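Local coordinates for probable M18 family aminopeptidase 1 (Thermotoga maritima, PDB 2GLF), which probably works as a metal-dependent aminopeptidase, removing residues from the amino-terminal end of peptides with the help of bound zinc or similar ions, at residues Asp276-Gly281 with Gly401-Phe406. Numbering follows the deposited sequence.
Sequences DKEEIG and GTIAKF. With MN (manganese (II) ion), chain F.
Glu-278 meets Ile-403 across this contact, their side chains crossing at about a right angle. It is the CG2 methyl branch of Ile-403 that does the touching: it lies 3.7 Å from OE2 of Glu-278 and 3.9 Å from CB of the same residue, so one methyl packs against both the root and the carboxylate of the glutamate. That branch reaches Glu-278 because CG2 stands anti to the carbonyl carbon of Ile-403. The Glu-278 chain turns sharply at chi2 (81°), folding its carboxylate back beside Ile-403, while OE1 comes within 4.0 Å of the manganese ion held by Glu-279. Further along, the ring of Phe-406 approaches Gly-281 obliquely, with CZ 3.7 Å from Gly-281 O. Over the centre of one face of this ring sits CG of Lys-405. No hydrogen bond joins the two segments.

The segment 276-281 is the loop that leaves strand 270-275 of the central mixed sheet, and its short 3-10 turn sets adjacent glutamates at the two-manganese centre of this M18-family protein, where Asp-249 is shared by both ions. Glu-279, bent at chi2, binds manganese through OE2 at 2.0 Å, with OE1 at a longer 2.6 Å. Asp-249 and His-425 complete the protein ligands of that ion, and Asp-94 accepts a hydrogen bond from the backbone N of Glu-279. Glu-278 also touches His-92 and Asp-326, ligands of the other manganese.

On the opposing segment, Thr-402 OG1 accepts a weak capping bond from Ala-404 N (3.5 Å), at the turn into helix 404-408, and is also hydrogen-bonded to Asp-416.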
loop_
_atom_site.group_PDB
_atom_site.type_symbol
_atom_site.label_atom_id
_atom_site.label_comp_id
_atom_site.label_asym_id
_atom_site.label_seq_id
_atom_site.Cartn_x
_atom_site.Cartn_y
_atom_site.Cartn_z
ATOM N N ASP A 276 -4.446 43.368 -17.378
ATOM C CA ASP A 276 -3.226 42.649 -17.029
ATOM C C ASP A 276 -3.580 41.882 -15.744
ATOM O O ASP A 276 -4.597 42.172 -15.116
ATOM C CB ASP A 276 -2.104 43.700 -16.829
ATOM C CG ASP A 276 -0.974 43.248 -15.896
ATOM O OD1 ASP A 276 -0.763 43.938 -14.869
ATOM O OD2 ASP A 276 -0.275 42.245 -16.179
ATOM N N LYS A 277 -2.788 40.880 -15.378
ATOM C CA LYS A 277 -3.043 40.119 -14.154
ATOM C C LYS A 277 -4.201 39.113 -14.172
ATOM O O LYS A 277 -4.516 38.536 -13.138
ATOM C CB LYS A 277 -3.252 41.077 -12.969
ATOM C CG LYS A 277 -1.995 41.440 -12.187
ATOM C CD LYS A 277 -0.904 41.967 -13.096
ATOM C CE LYS A 277 0.290 42.515 -12.323
ATOM N NZ LYS A 277 1.042 41.458 -11.597
ATOM N N GLU A 278 -4.842 38.888 -15.314
ATOM C CA GLU A 278 -5.947 37.929 -15.334
ATOM C C GLU A 278 -5.442 36.521 -15.030
ATOM O O GLU A 278 -6.083 35.779 -14.285
ATOM C CB GLU A 278 -6.649 37.923 -16.692
ATOM C CG GLU A 278 -6.454 36.637 -17.484
ATOM C CD GLU A 278 -7.376 35.515 -17.066
ATOM O OE1 GLU A 278 -7.188 34.378 -17.562
ATOM O OE2 GLU A 278 -8.291 35.768 -16.256
ATOM N N GLU A 279 -4.299 36.164 -15.619
ATOM C CA GLU A 279 -3.701 34.847 -15.430
ATOM C C GLU A 279 -3.364 34.509 -13.978
ATOM O O GLU A 279 -2.900 33.407 -13.702
ATOM C CB GLU A 279 -2.430 34.704 -16.277
ATOM C CG GLU A 279 -2.636 34.629 -17.793
ATOM C CD GLU A 279 -3.404 33.397 -18.248
ATOM O OE1 GLU A 279 -3.671 32.502 -17.430
ATOM O OE2 GLU A 279 -3.740 33.319 -19.440
ATOM N N ILE A 280 -3.567 35.447 -13.053
ATOM C CA ILE A 280 -3.299 35.180 -11.638
ATOM C C ILE A 280 -4.492 35.524 -10.749
ATOM O O ILE A 280 -4.368 35.574 -9.525
ATOM C CB ILE A 280 -2.024 35.936 -11.110
ATOM C CG1 ILE A 280 -2.117 37.444 -11.363
ATOM C CG2 ILE A 280 -0.780 35.362 -11.758
ATOM C CD1 ILE A 280 -2.980 38.209 -10.359
ATOM N N GLY A 281 -5.645 35.760 -11.372
ATOM C CA GLY A 281 -6.843 36.087 -10.617
ATOM C C GLY A 281 -7.382 37.494 -10.814
ATOM O O GLY A 281 -8.504 37.783 -10.404
ATOM N N GLY A 401 -12.993 29.898 -15.411
ATOM C CA GLY A 401 -13.176 31.209 -14.820
ATOM C C GLY A 401 -12.465 32.296 -15.603
ATOM O O GLY A 401 -11.237 32.302 -15.689
ATOM N N THR A 402 -13.235 33.210 -16.187
ATOM C CA THR A 402 -12.671 34.316 -16.953
ATOM C C THR A 402 -13.022 35.615 -16.244
ATOM O O THR A 402 -13.643 35.596 -15.180
ATOM C CB THR A 402 -13.235 34.374 -18.377
ATOM O OG1 THR A 402 -14.658 34.498 -18.312
ATOM C CG2 THR A 402 -12.874 33.117 -19.150
ATOM N N ILE A 403 -12.642 36.743 -16.838
ATOM C CA ILE A 403 -12.914 38.035 -16.225
ATOM C C ILE A 403 -14.360 38.499 -16.390
ATOM O O ILE A 403 -14.765 39.512 -15.817
ATOM C CB ILE A 403 -11.964 39.122 -16.769
ATOM C CG1 ILE A 403 -12.312 39.474 -18.212
ATOM C CG2 ILE A 403 -10.535 38.628 -16.687
ATOM C CD1 ILE A 403 -11.535 40.673 -18.740
ATOM N N ALA A 404 -15.138 37.747 -17.160
ATOM C CA ALA A 404 -16.532 38.092 -17.389
ATOM C C ALA A 404 -17.256 38.375 -16.077
ATOM O O ALA A 404 -17.942 39.388 -15.946
ATOM C CB ALA A 404 -17.236 36.968 -18.140
ATOM N N LYS A 405 -17.096 37.485 -15.103
ATOM C CA LYS A 405 -17.757 37.649 -13.810
ATOM C C LYS A 405 -17.643 39.066 -13.216
ATOM O O LYS A 405 -18.628 39.623 -12.721
ATOM C CB LYS A 405 -17.201 36.637 -12.802
ATOM C CG LYS A 405 -15.756 36.889 -12.411
ATOM C CD LYS A 405 -15.333 36.039 -11.222
ATOM C CE LYS A 405 -15.255 34.562 -11.572
ATOM N NZ LYS A 405 -14.728 33.778 -10.423
ATOM N N PHE A 406 -16.443 39.641 -13.269
ATOM C CA PHE A 406 -16.194 40.967 -12.715
ATOM C C PHE A 406 -17.046 42.068 -13.316
ATOM O O PHE A 406 -17.449 43.005 -12.620
ATOM C CB PHE A 406 -14.719 41.329 -12.869
ATOM C CG PHE A 406 -13.794 40.328 -12.253
ATOM C CD1 PHE A 406 -13.991 39.901 -10.939
ATOM C CD2 PHE A 406 -12.736 39.793 -12.988
ATOM C CE1 PHE A 406 -13.151 38.952 -10.363
ATOM C CE2 PHE A 406 -11.886 38.840 -12.420
ATOM C CZ PHE A 406 -12.096 38.418 -11.102
HETATM MN MN MN F . -5.008 31.725 -19.572
#